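Local atomic coordinates of stromal cell-derived factor 2-like protein (Arabidopsis thaliana, PDB entry 3MAL), a protein that takes part in protein quality control and the unfolded protein response of the endoplasmic reticulum, in a complex with ERDJ3B and BIP1 needed for accumulation of the immune receptor EFR. Residues Asp78-Gly83 against Lys136-Asp141. Sequence-based numbering, arbitrary orientation.
Sequences DAVKSG and KTWKQD. With SO4 (sulfate ion), chain E; SO4 (sulfate ion), chain C.
At one end of the six-stranded barrel of this MIR-motif beta-trefoil, Val-80 and Ser-82, in the loop between strands 64-67 and 85-90, are hydrogen-bonded to Trp-138 and Lys-136 in the loop between strands 127-131 and 143-148. A single beta bridge, centred on Lys-81 and Thr-137, joins the two loops. Trp-138 N donates to Val-80 O (2.8 Å) almost head-on, with a C=O...N angle of 170°. The second bond, Ser-82 N to Lys-136 O (2.9 Å), comes in from above the carbonyl plane, while Ser-82 OG is hydrogen-bonded to Ile-131 N, at the end of strand 127-131.

Val-80 and Trp-138 lie side by side, pointing the same way, both buried and both touching Ile-86 and Leu-129 of the barrel strands. Val-80 CB lies in the indole plane at the ring edge, and its CG1 is 4.0 Å from Trp-138 CE3. With Trp-138 CG anti to the backbone N (chi1 -164°) and chi2 near 9°, CE3 of the benzo ring comes beside the valine. Lys-81 bends at chi2 and runs alongside Thr-137, its CD and CE packing against the threonine CG2, with NZ 3.4 Å from the same methyl; Ala-79 CB touches it too.

The hydroxyl branch of Thr-137 instead meets a sulfate ion probably taken from the crystallisation liquor. One sulfate oxygen, O4, accepts from Thr-137 OG1 (2.8 Å), Lys-139 NZ and, weakly, Thr-137 N, whereas Lys-136 N reaches O1. Two backbone amides, a hydroxyl and the ammonium groups of Lys-139 and, weakly, Lys-136 thus surround this ion. The Lys-139 ammonium group connects it to a second sulfate: besides O4 of the first and the carbonyl O of Thr-137, NZ grips O2 of the second at 2.8 Å.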
loop_
_atom_site.group_PDB
_atom_site.type_symbol
_atom_site.label_atom_id
_atom_site.label_comp_id
_atom_site.label_asym_id
_atom_site.label_seq_id
_atom_site.Cartn_x
_atom_site.Cartn_y
_atom_site.Cartn_z
ATOM N N ASP A 78 8.515 13.881 -9.870
ATOM C CA ASP A 78 7.904 13.425 -11.120
ATOM C C ASP A 78 6.506 12.879 -10.793
ATOM O O ASP A 78 6.319 12.213 -9.761
ATOM C CB ASP A 78 8.754 12.341 -11.817
ATOM C CG ASP A 78 10.046 12.883 -12.446
ATOM O OD1 ASP A 78 10.253 14.130 -12.534
ATOM O OD2 ASP A 78 10.875 12.036 -12.858
ATOM N N ALA A 79 5.523 13.179 -11.644
ATOM C CA ALA A 79 4.187 12.599 -11.493
ATOM C C ALA A 79 4.252 11.075 -11.616
ATOM O O ALA A 79 4.948 10.544 -12.486
ATOM C CB ALA A 79 3.202 13.186 -12.562
ATOM N N VAL A 80 3.528 10.368 -10.760
ATOM C CA VAL A 80 3.416 8.920 -10.889
ATOM C C VAL A 80 2.355 8.632 -11.968
ATOM O O VAL A 80 1.231 9.135 -11.879
ATOM C CB VAL A 80 3.001 8.233 -9.543
ATOM C CG1 VAL A 80 3.081 6.724 -9.663
ATOM C CG2 VAL A 80 3.887 8.727 -8.387
ATOM N N LYS A 81 2.730 7.844 -12.976
ATOM C CA LYS A 81 1.857 7.495 -14.117
ATOM C C LYS A 81 1.056 6.215 -13.878
ATOM O O LYS A 81 1.513 5.304 -13.182
ATOM C CB LYS A 81 2.666 7.345 -15.413
ATOM C CG LYS A 81 3.489 8.591 -15.859
ATOM C CD LYS A 81 2.615 9.720 -16.356
ATOM C CE LYS A 81 3.490 10.906 -16.781
ATOM N NZ LYS A 81 2.658 11.993 -17.375
ATOM N N SER A 82 -0.143 6.148 -14.461
ATOM C CA SER A 82 -0.865 4.883 -14.523
ATOM C C SER A 82 0.058 3.853 -15.178
ATOM O O SER A 82 0.697 4.141 -16.195
ATOM C CB SER A 82 -2.147 5.026 -15.352
ATOM O OG SER A 82 -2.966 3.866 -15.183
ATOM N N GLY A 83 0.156 2.679 -14.569
ATOM C CA GLY A 83 1.021 1.626 -15.073
ATOM C C GLY A 83 2.421 1.597 -14.479
ATOM O O GLY A 83 3.136 0.640 -14.702
ATOM N N LYS A 136 -4.235 9.665 -16.447
ATOM C CA LYS A 136 -2.916 9.169 -16.755
ATOM C C LYS A 136 -1.885 9.399 -15.646
ATOM O O LYS A 136 -0.878 8.693 -15.579
ATOM C CB LYS A 136 -2.450 9.739 -18.094
ATOM C CG LYS A 136 -3.273 9.211 -19.306
ATOM C CD LYS A 136 -3.034 10.077 -20.561
ATOM C CE LYS A 136 -3.848 11.382 -20.410
ATOM N NZ LYS A 136 -3.311 12.476 -21.230
ATOM N N THR A 137 -2.130 10.378 -14.787
ATOM C CA THR A 137 -1.260 10.624 -13.638
ATOM C C THR A 137 -2.066 10.438 -12.353
ATOM O O THR A 137 -3.257 10.763 -12.318
ATOM C CB THR A 137 -0.621 12.036 -13.656
ATOM O OG1 THR A 137 -1.653 13.018 -13.661
ATOM C CG2 THR A 137 0.299 12.244 -14.889
ATOM N N TRP A 138 -1.406 9.920 -11.320
ATOM C CA TRP A 138 -2.032 9.621 -10.040
ATOM C C TRP A 138 -2.390 10.932 -9.322
ATOM O O TRP A 138 -1.547 11.834 -9.213
ATOM C CB TRP A 138 -1.076 8.762 -9.190
ATOM C CG TRP A 138 -1.685 8.037 -7.992
ATOM C CD1 TRP A 138 -3.011 7.908 -7.673
ATOM C CD2 TRP A 138 -0.966 7.324 -6.981
ATOM N NE1 TRP A 138 -3.154 7.176 -6.513
ATOM C CE2 TRP A 138 -1.916 6.794 -6.078
ATOM C CE3 TRP A 138 0.397 7.082 -6.748
ATOM C CZ2 TRP A 138 -1.550 6.041 -4.947
ATOM C CZ3 TRP A 138 0.769 6.322 -5.622
ATOM C CH2 TRP A 138 -0.212 5.805 -4.743
ATOM N N LYS A 139 -3.633 11.019 -8.847
ATOM C CA LYS A 139 -4.120 12.185 -8.129
ATOM C C LYS A 139 -4.813 11.816 -6.823
ATOM O O LYS A 139 -5.299 10.693 -6.647
ATOM C CB LYS A 139 -5.074 13.019 -9.016
ATOM C CG LYS A 139 -4.390 13.580 -10.270
ATOM C CD LYS A 139 -5.397 14.281 -11.167
ATOM C CE LYS A 139 -4.764 14.610 -12.524
ATOM N NZ LYS A 139 -4.655 13.377 -13.325
ATOM N N GLN A 140 -4.872 12.763 -5.891
ATOM C CA GLN A 140 -5.626 12.554 -4.672
ATOM C C GLN A 140 -7.108 12.308 -4.971
ATOM O O GLN A 140 -7.680 12.928 -5.860
ATOM C CB GLN A 140 -5.468 13.767 -3.759
ATOM C CG GLN A 140 -6.237 13.649 -2.479
ATOM C CD GLN A 140 -6.048 14.861 -1.579
ATOM O OE1 GLN A 140 -5.059 14.968 -0.856
ATOM N NE2 GLN A 140 -7.028 15.760 -1.593
ATOM N N ASP A 141 -7.715 11.393 -4.238
ATOM C CA ASP A 141 -9.106 11.020 -4.435
ATOM C C ASP A 141 -9.451 10.290 -5.695
ATOM O O ASP A 141 -10.621 10.012 -5.871
ATOM C CB ASP A 141 -10.077 12.209 -4.348
ATOM C CG ASP A 141 -9.943 12.953 -3.078
ATOM O OD1 ASP A 141 -9.471 14.107 -3.116
ATOM O OD2 ASP A 141 -10.286 12.383 -2.025
HETATM S S SO4 E . -4.003 13.410 -17.122
HETATM O O1 SO4 E . -4.897 12.318 -17.460
HETATM O O2 SO4 E . -3.068 13.613 -18.226
HETATM O O3 SO4 E . -4.825 14.600 -16.867
HETATM O O4 SO4 E . -3.251 13.062 -15.924
HETATM S S SO4 C . -8.447 12.171 -13.521
HETATM O O1 SO4 C . -9.265 12.200 -14.730
HETATM O O2 SO4 C . -7.069 12.165 -13.925
HETATM O O3 SO4 C . -8.759 13.303 -12.666
HETATM O O4 SO4 C . -8.718 10.929 -12.814
#